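Local coordinates for endonuclease MutS2 (Deinococcus radiodurans, PDB 4OD6), which carries a C-terminal Smr nuclease domain, the part described here, and probably also senses collided ribosomes and splits them using ATP, at residues Ala35-Lys49 and Gln78-Arg90. Residues are numbered along the deposited sequence; the frame is centred on the assembly and turned at random. Where two conformers were deposited one is given.
Sequences ARALKETPLRVVHGK and QGGHGVTIVNVKR
L43 and V86, like V45 and T84, face each other as antiparallel hydrogen-bonded pairs, each closed by two reciprocal N-H...O bonds; the short strand axes run at 155°. At one end of this ladder T41 substitutes a side chain for a backbone acceptor: its OG1, swung anti to the backbone N (chi1 -169°), takes V88 N at 2.9 Å along a nearly straight N-H (172°). A water joins the same hydroxyl to N87 OD1, while N87 ND2 is hydrogen-bonded to S70 OG on strand 68-73.

At the other end G82 O accepts G48 N on a lone pair (2.9 Å) and H47 N weakly, while it also lies over one face of the H47 imidazole. Both ring nitrogens are engaged. ND1 donates to G48 O, exactly in the ring plane, and NE2 meets T84 OG1 at 2.8 Å, so the ring's rotation is fixed.

R44 reaches its partner through a bend at chi3. NH1 meets Q78 O at 2.8 Å, on a lone pair and close to the guanidinium plane; NH2 adds a weak bond. V83 CG1 sits 3.9 Å above the centre of the guanidinium face, E13 forms a salt bridge with NE, and F10 adds a cation-pi contact.

Apolar contacts fill the opposite face of the sheet: V45 CG2 touches V86 CG2 (3.8 Å), and V88 CG2 meets L43 CG.

Strands 43-46 and 83-88 thus form the centre of the mixed Smr sheet. Whichever way the T84 bond runs, the doubly tied H47 ring couples the loop after strand 43-46 to strand 83-88.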
ATOM      1  N   ALA A  35      -7.452  -4.756   7.219  1.00  5.59           N
ATOM      2  CA  ALA A  35      -6.708  -5.991   7.003  1.00  6.15           C
ATOM      3  C   ALA A  35      -6.223  -6.608   8.336  1.00  6.08           C
ATOM      4  O   ALA A  35      -6.276  -7.819   8.496  1.00  7.47           O
ATOM      5  CB  ALA A  35      -5.535  -5.769   6.059  1.00  6.94           C
ATOM      6  N   ARG A  36      -5.760  -5.770   9.253  1.00  6.72           N
ATOM      7  CA  ARG A  36      -5.300  -6.231  10.550  1.00  7.39           C
ATOM      8  C   ARG A  36      -6.487  -6.874  11.276  1.00  7.44           C
ATOM      9  O   ARG A  36      -6.362  -7.958  11.811  1.00  8.79           O
ATOM     10  CB  ARG A  36      -4.735  -5.070  11.375  1.00  8.66           C
ATOM     11  CG  ARG A  36      -4.197  -5.393  12.783  1.00 10.93           C
ATOM     12  CD  ARG A  36      -2.733  -5.769  12.700  1.00 10.10           C
ATOM     13  NE  ARG A  36      -2.206  -6.444  13.896  1.00  9.88           N
ATOM     14  CZ  ARG A  36      -1.617  -5.833  14.917  1.00 10.51           C
ATOM     15  NH1 ARG A  36      -1.535  -4.533  14.981  1.00 10.25           N
ATOM     16  NH2 ARG A  36      -1.169  -6.567  15.919  1.00 12.19           N
ATOM     17  N   ALA A  37      -7.638  -6.227  11.282  1.00  7.21           N
ATOM     18  CA  ALA A  37      -8.811  -6.758  11.983  1.00  7.60           C
ATOM     19  C   ALA A  37      -9.310  -8.079  11.393  1.00  8.43           C
ATOM     20  O   ALA A  37      -9.759  -8.941  12.123  1.00  9.99           O
ATOM     21  CB  ALA A  37      -9.920  -5.722  12.045  1.00  9.10           C
ATOM     22  N   LEU A  38      -9.262  -8.208  10.079  1.00  8.41           N
ATOM     23  CA  LEU A  38      -9.709  -9.418   9.390  1.00  8.93           C
ATOM     24  C   LEU A  38      -8.591 -10.453   9.221  1.00  9.49           C
ATOM     25  O   LEU A  38      -8.835 -11.497   8.645  1.00  9.93           O
ATOM     26  CB  LEU A  38     -10.308  -9.019   8.034  1.00  9.53           C
ATOM     27  CG  LEU A  38     -11.450  -7.985   8.056  1.00 11.19           C
ATOM     28  CD1 LEU A  38     -11.941  -7.774   6.633  1.00 12.55           C
ATOM     29  CD2 LEU A  38     -12.602  -8.477   8.925  1.00 12.58           C
ATOM     30  N   LYS A  39      -7.406 -10.192   9.777  1.00  9.48           N
ATOM     31  CA  LYS A  39      -6.281 -11.117   9.745  1.00 10.75           C
ATOM     32  C   LYS A  39      -5.944 -11.375   8.187  1.00  9.62           C
ATOM     33  O   LYS A  39      -5.755 -12.538   7.804  1.00 11.27           O
ATOM     34  CB  LYS A  39      -6.537 -12.377  10.549  1.00 14.36           C
ATOM     35  CG  LYS A  39      -6.657 -12.011  12.015  1.00 19.05           C
ATOM     36  CD  LYS A  39      -6.859 -13.243  12.880  1.00 23.53           C
ATOM     37  CE  LYS A  39      -6.873 -12.942  14.392  1.00 27.77           C
ATOM     38  NZ  LYS A  39      -7.963 -12.034  14.784  1.00 30.45           N
ATOM     39  N   GLU A  40      -5.949 -10.328   7.375  0.50  9.02           N
ATOM     40  CA  GLU A  40      -5.680 -10.474   5.955  0.50  8.58           C
ATOM     41  C   GLU A  40      -4.358  -9.820   5.609  0.50  9.11           C
ATOM     42  O   GLU A  40      -3.983  -8.810   6.203  0.50 10.46           O
ATOM     43  CB  GLU A  40      -6.803  -9.853   5.128  0.50  8.09           C
ATOM     44  CG  GLU A  40      -8.057 -10.706   5.077  0.50  7.97           C
ATOM     45  CD  GLU A  40      -9.183 -10.051   4.307  0.50  9.46           C
ATOM     46  OE1 GLU A  40      -8.976  -8.944   3.764  0.50 10.66           O
ATOM     47  OE2 GLU A  40     -10.277 -10.646   4.245  0.50 10.07           O
ATOM     48  N   THR A  41      -3.500 -10.588   4.947  1.00  8.23           N
ATOM     49  CA  THR A  41      -2.230 -10.084   4.413  1.00  8.49           C
ATOM     50  C   THR A  41      -1.762 -10.988   3.277  1.00  8.15           C
ATOM     51  O   THR A  41      -2.126 -12.163   3.263  1.00  9.15           O
ATOM     52  CB  THR A  41      -1.159 -10.054   5.523  1.00  9.33           C
ATOM     53  OG1 THR A  41      -0.003  -9.340   5.073  1.00  8.18           O
ATOM     54  CG2 THR A  41      -0.761 -11.471   5.931  1.00  9.63           C
ATOM     55  N   PRO A  42      -0.927 -10.516   2.350  1.00  8.04           N
ATOM     56  CA  PRO A  42      -0.513  -9.119   2.148  1.00  8.17           C
ATOM     57  C   PRO A  42      -1.512  -8.291   1.391  1.00  8.65           C
ATOM     58  O   PRO A  42      -2.410  -8.835   0.753  1.00  9.52           O
ATOM     59  CB  PRO A  42       0.738  -9.261   1.299  1.00  8.81           C
ATOM     60  CG  PRO A  42       0.442 -10.443   0.449  1.00  9.62           C
ATOM     61  CD  PRO A  42      -0.364 -11.375   1.281  1.00  8.87           C
ATOM     62  N   LEU A  43      -1.320  -6.983   1.465  1.00  8.98           N
ATOM     63  CA  LEU A  43      -2.045  -6.018   0.632  1.00 10.42           C
ATOM     64  C   LEU A  43      -1.218  -5.530  -0.521  1.00  9.82           C
ATOM     65  O   LEU A  43      -0.060  -5.269  -0.363  1.00 11.26           O
ATOM     66  CB  LEU A  43      -2.447  -4.800   1.429  1.00 13.05           C
ATOM     67  CG  LEU A  43      -3.205  -5.055   2.684  1.00 18.26           C
ATOM     68  CD1 LEU A  43      -3.673  -3.724   3.218  1.00 19.77           C
ATOM     69  CD2 LEU A  43      -4.359  -6.018   2.506  1.00 20.55           C
ATOM     70  N   ARG A  44      -1.849  -5.370  -1.678  1.00  9.66           N
ATOM     71  CA  ARG A  44      -1.227  -4.782  -2.854  1.00 10.23           C
ATOM     72  C   ARG A  44      -1.776  -3.363  -3.031  1.00  8.63           C
ATOM     73  O   ARG A  44      -2.956  -3.163  -3.296  1.00 10.11           O
ATOM     74  CB  ARG A  44      -1.501  -5.569  -4.145  1.00 12.16           C
ATOM     75  CG  ARG A  44      -0.630  -6.763  -4.338  1.00 14.31           C
ATOM     76  CD  ARG A  44      -1.025  -7.546  -5.580  1.00 15.95           C
ATOM     77  NE  ARG A  44      -1.106  -6.788  -6.821  1.00 16.86           N
ATOM     78  CZ  ARG A  44      -0.111  -6.580  -7.668  1.00 18.05           C
ATOM     79  NH1 ARG A  44       1.079  -7.039  -7.425  1.00 17.34           N
ATOM     80  NH2 ARG A  44      -0.361  -5.889  -8.747  1.00 19.51           N
ATOM     81  N   VAL A  45      -0.894  -2.396  -2.878  1.00  7.65           N
ATOM     82  CA  VAL A  45      -1.245  -0.987  -2.971  1.00  8.05           C
ATOM     83  C   VAL A  45      -0.819  -0.489  -4.336  1.00  7.06           C
ATOM     84  O   VAL A  45       0.337  -0.276  -4.616  1.00  6.69           O
ATOM     85  CB  VAL A  45      -0.568  -0.178  -1.851  1.00  8.21           C
ATOM     86  CG1 VAL A  45      -0.987   1.283  -1.899  1.00  7.79           C
ATOM     87  CG2 VAL A  45      -0.885  -0.780  -0.500  1.00  9.12           C
ATOM     88  N   VAL A  46      -1.829  -0.293  -5.171  1.00  7.08           N
ATOM     89  CA  VAL A  46      -1.672   0.146  -6.548  1.00  7.26           C
ATOM     90  C   VAL A  46      -1.716   1.663  -6.614  1.00  6.47           C
ATOM     91  O   VAL A  46      -2.777   2.251  -6.731  1.00  7.58           O
ATOM     92  CB  VAL A  46      -2.732  -0.524  -7.478  1.00  8.54           C
ATOM     93  CG1 VAL A  46      -2.433  -0.188  -8.933  1.00 10.30           C
ATOM     94  CG2 VAL A  46      -2.735  -2.030  -7.224  1.00  8.79           C
ATOM     95  N   HIS A  47      -0.527   2.278  -6.548  1.00  6.92           N
ATOM     96  CA  HIS A  47      -0.415   3.736  -6.581  1.00  7.65           C
ATOM     97  C   HIS A  47       0.090   4.306  -7.891  1.00  6.95           C
ATOM     98  O   HIS A  47      -0.011   5.460  -8.090  1.00  8.67           O
ATOM     99  CB  HIS A  47       0.429   4.290  -5.421  1.00  7.37           C
ATOM    100  CG  HIS A  47       1.702   3.543  -5.190  1.00  7.38           C
ATOM    101  ND1 HIS A  47       2.706   3.474  -6.136  1.00  7.34           N
ATOM    102  CD2 HIS A  47       2.091   2.753  -4.169  1.00  8.40           C
ATOM    103  CE1 HIS A  47       3.669   2.702  -5.673  1.00  7.12           C
ATOM    104  NE2 HIS A  47       3.314   2.242  -4.490  1.00  7.67           N
ATOM    105  N   GLY A  48       0.667   3.480  -8.747  1.00  7.31           N
ATOM    106  CA  GLY A  48       1.196   3.939 -10.013  1.00  7.84           C
ATOM    107  C   GLY A  48       2.594   4.491  -9.844  1.00  8.34           C
ATOM    108  O   GLY A  48       3.066   4.707  -8.738  1.00  8.42           O
ATOM    109  N   LYS A  49       3.263   4.738 -10.972  1.00  9.35           N
ATOM    110  CA  LYS A  49       4.621   5.280 -10.940  1.00  9.78           C
ATOM    111  C   LYS A  49       4.698   6.809 -11.064  1.00 10.91           C
ATOM    112  O   LYS A  49       5.274   7.459 -10.193  1.00 13.29           O
ATOM    113  CB  LYS A  49       5.455   4.642 -12.052  1.00 11.61           C
ATOM    114  CG  LYS A  49       5.631   3.140 -11.904  1.00 14.28           C
ATOM    115  CD  LYS A  49       6.489   2.561 -13.018  1.00 17.46           C
ATOM    116  CE  LYS A  49       6.589   1.048 -12.907  1.00 20.85           C
ATOM    117  NZ  LYS A  49       7.300   0.439 -14.063  1.00 22.26           N
ATOM    118  N   GLN A  78       4.748  -7.984 -11.570  1.00 31.27           N
ATOM    119  CA  GLN A  78       3.513  -7.695 -10.875  1.00 27.82           C
ATOM    120  C   GLN A  78       3.364  -6.264 -10.430  1.00 22.81           C
ATOM    121  O   GLN A  78       2.769  -6.012  -9.397  1.00 19.92           O
ATOM    122  CB  GLN A  78       3.338  -8.648  -9.733  1.00 30.06           C
ATOM    123  CG  GLN A  78       3.563 -10.066 -10.210  1.00 33.53           C
ATOM    124  CD  GLN A  78       3.070 -11.123  -9.272  1.00 37.18           C
ATOM    125  OE1 GLN A  78       2.987 -10.941  -8.062  1.00 38.01           O
ATOM    126  NE2 GLN A  78       2.736 -12.273  -9.844  1.00 39.24           N
ATOM    127  N   GLY A  79       3.826  -5.357 -11.267  1.00 21.64           N
ATOM    128  CA  GLY A  79       3.636  -3.925 -11.108  1.00 20.69           C
ATOM    129  C   GLY A  79       4.845  -3.137 -10.708  1.00 19.50           C
ATOM    130  O   GLY A  79       4.835  -1.929 -10.799  1.00 17.86           O
ATOM    131  N   GLY A  80       5.864  -3.820 -10.256  1.00 18.94           N
ATOM    132  CA  GLY A  80       7.092  -3.158  -9.912  1.00 19.29           C
ATOM    133  C   GLY A  80       6.900  -2.023  -8.932  1.00 19.84           C
ATOM    134  O   GLY A  80       6.188  -2.154  -7.953  1.00 19.04           O
ATOM    135  N   HIS A  81       7.524  -0.909  -9.260  1.00 19.48           N
ATOM    136  CA  HIS A  81       7.572   0.284  -8.446  1.00 20.25           C
ATOM    137  C   HIS A  81       6.224   0.966  -8.384  1.00 17.60           C
ATOM    138  O   HIS A  81       6.086   1.846  -7.637  1.00 18.20           O
ATOM    139  CB  HIS A  81       8.629   1.301  -8.965  1.00 22.28           C
ATOM    140  CG  HIS A  81      10.017   0.996  -8.520  1.00 22.90           C
ATOM    141  ND1 HIS A  81      10.951   1.970  -8.270  1.00 23.67           N
ATOM    142  CD2 HIS A  81      10.630  -0.180  -8.282  1.00 22.91           C
ATOM    143  CE1 HIS A  81      12.078   1.410  -7.878  1.00 24.64           C
ATOM    144  NE2 HIS A  81      11.913   0.106  -7.881  1.00 23.54           N
ATOM    145  N   GLY A  82       5.277   0.596  -9.219  1.00 12.88           N
ATOM    146  CA  GLY A  82       3.957   1.180  -9.183  1.00 11.20           C
ATOM    147  C   GLY A  82       3.014   0.510  -8.183  1.00  8.24           C
ATOM    148  O   GLY A  82       1.918   0.923  -8.010  1.00  7.63           O
ATOM    149  N   VAL A  83       3.507  -0.543  -7.565  1.00  7.72           N
ATOM    150  CA  VAL A  83       2.749  -1.259  -6.555  1.00  7.22           C
ATOM    151  C   VAL A  83       3.630  -1.482  -5.332  1.00  7.38           C
ATOM    152  O   VAL A  83       4.771  -1.919  -5.418  1.00  9.54           O
ATOM    153  CB  VAL A  83       2.251  -2.606  -7.089  1.00  8.26           C
ATOM    154  CG1 VAL A  83       1.478  -3.369  -6.019  1.00  9.13           C
ATOM    155  CG2 VAL A  83       1.444  -2.423  -8.373  1.00  8.35           C
ATOM    156  N   THR A  84       3.074  -1.197  -4.178  1.00  6.78           N
ATOM    157  CA  THR A  84       3.747  -1.476  -2.907  1.00  7.16           C
ATOM    158  C   THR A  84       3.028  -2.634  -2.203  1.00  6.96           C
ATOM    159  O   THR A  84       1.849  -2.618  -2.023  1.00  7.49           O
ATOM    160  CB  THR A  84       3.789  -0.237  -1.948  1.00  8.01           C
ATOM    161  OG1 THR A  84       4.603   0.787  -2.518  1.00  9.90           O
ATOM    162  CG2 THR A  84       4.380  -0.585  -0.617  1.00  7.71           C
ATOM    163  N   ILE A  85       3.782  -3.637  -1.819  1.00  6.73           N
ATOM    164  CA  ILE A  85       3.279  -4.776  -1.062  1.00  7.45           C
ATOM    165  C   ILE A  85       3.391  -4.451   0.403  1.00  7.17           C
ATOM    166  O   ILE A  85       4.465  -4.056   0.867  1.00  8.14           O
ATOM    167  CB  ILE A  85       4.122  -6.052  -1.341  1.00  9.52           C
ATOM    168  CG1 ILE A  85       4.203  -6.341  -2.852  1.00 11.12           C
ATOM    169  CG2 ILE A  85       3.571  -7.271  -0.636  1.00 10.10           C
ATOM    170  CD1 ILE A  85       2.863  -6.543  -3.491  1.00 11.67           C
ATOM    171  N   VAL A  86       2.294  -4.606   1.116  1.00  6.54           N
ATOM    172  CA  VAL A  86       2.272  -4.349   2.542  1.00  6.04           C
ATOM    173  C   VAL A  86       1.981  -5.669   3.264  1.00  5.70           C
ATOM    174  O   VAL A  86       0.945  -6.285   3.083  1.00  6.14           O
ATOM    175  CB  VAL A  86       1.218  -3.278   2.906  1.00  6.19           C
ATOM    176  CG1 VAL A  86       1.211  -3.046   4.410  1.00  6.95           C
ATOM    177  CG2 VAL A  86       1.501  -1.957   2.161  1.00  7.21           C
ATOM    178  N   ASN A  87       2.937  -6.091   4.088  1.00  6.08           N
ATOM    179  CA  ASN A  87       2.783  -7.228   5.006  1.00  6.82           C
ATOM    180  C   ASN A  87       2.267  -6.698   6.320  1.00  6.55           C
ATOM    181  O   ASN A  87       2.907  -5.899   6.966  1.00  7.57           O
ATOM    182  CB  ASN A  87       4.105  -7.952   5.169  1.00  8.13           C
ATOM    183  CG  ASN A  87       4.627  -8.441   3.842  1.00  9.98           C
ATOM    184  OD1 ASN A  87       3.955  -9.194   3.161  1.00 10.10           O
ATOM    185  ND2 ASN A  87       5.801  -7.965   3.449  1.00 12.22           N
ATOM    186  N   VAL A  88       1.061  -7.124   6.652  1.00  6.61           N
ATOM    187  CA  VAL A  88       0.310  -6.647   7.797  1.00  6.82           C
ATOM    188  C   VAL A  88       0.519  -7.580   8.985  1.00  8.79           C
ATOM    189  O   VAL A  88       0.562  -8.785   8.847  1.00 10.25           O
ATOM    190  CB  VAL A  88      -1.200  -6.554   7.450  1.00  8.06           C
ATOM    191  CG1 VAL A  88      -2.013  -6.103   8.653  1.00  8.73           C
ATOM    192  CG2 VAL A  88      -1.426  -5.624   6.285  1.00  8.19           C
ATOM    193  N   LYS A  89       0.654  -7.007  10.156  1.00  8.94           N
ATOM    194  CA  LYS A  89       0.933  -7.790  11.355  1.00 12.06           C
ATOM    195  C   LYS A  89      -0.171  -8.793  11.587  1.00 17.13           C
ATOM    196  O   LYS A  89      -1.325  -8.494  11.418  1.00 16.97           O
ATOM    197  CB  LYS A  89       1.039  -6.865  12.572  1.00 11.39           C
ATOM    198  CG  LYS A  89       2.306  -6.042  12.615  1.00 10.36           C
ATOM    199  CD  LYS A  89       2.317  -5.184  13.871  1.00 10.81           C
ATOM    200  CE  LYS A  89       3.548  -4.334  14.014  1.00 11.31           C
ATOM    201  NZ  LYS A  89       3.397  -3.415  15.171  1.00 12.62           N
ATOM    202  N   ARG A  90       0.253  -9.995  11.974  1.00 22.28           N
ATOM    203  CA  ARG A  90      -0.654 -11.094  12.284  1.00 25.87           C
ATOM    204  C   ARG A  90      -0.790 -11.186  13.793  1.00 29.68           C
ATOM    205  O   ARG A  90       0.176 -10.969  14.502  1.00 31.49           O
ATOM    206  CB  ARG A  90      -0.117 -12.419  11.717  1.00 20.16           C
TER
HETATM  207  O   HOH W   1      -3.764  -9.601  11.703  1.00 31.40           O
HETATM  208  O   HOH W   2      -3.134  -9.735   9.025  1.00 19.91           O
HETATM  209  O   HOH W   3       2.230 -10.824   4.481  1.00 12.83           O
HETATM  210  O   HOH W   4       1.983  -9.028  -5.639  1.00 24.55           O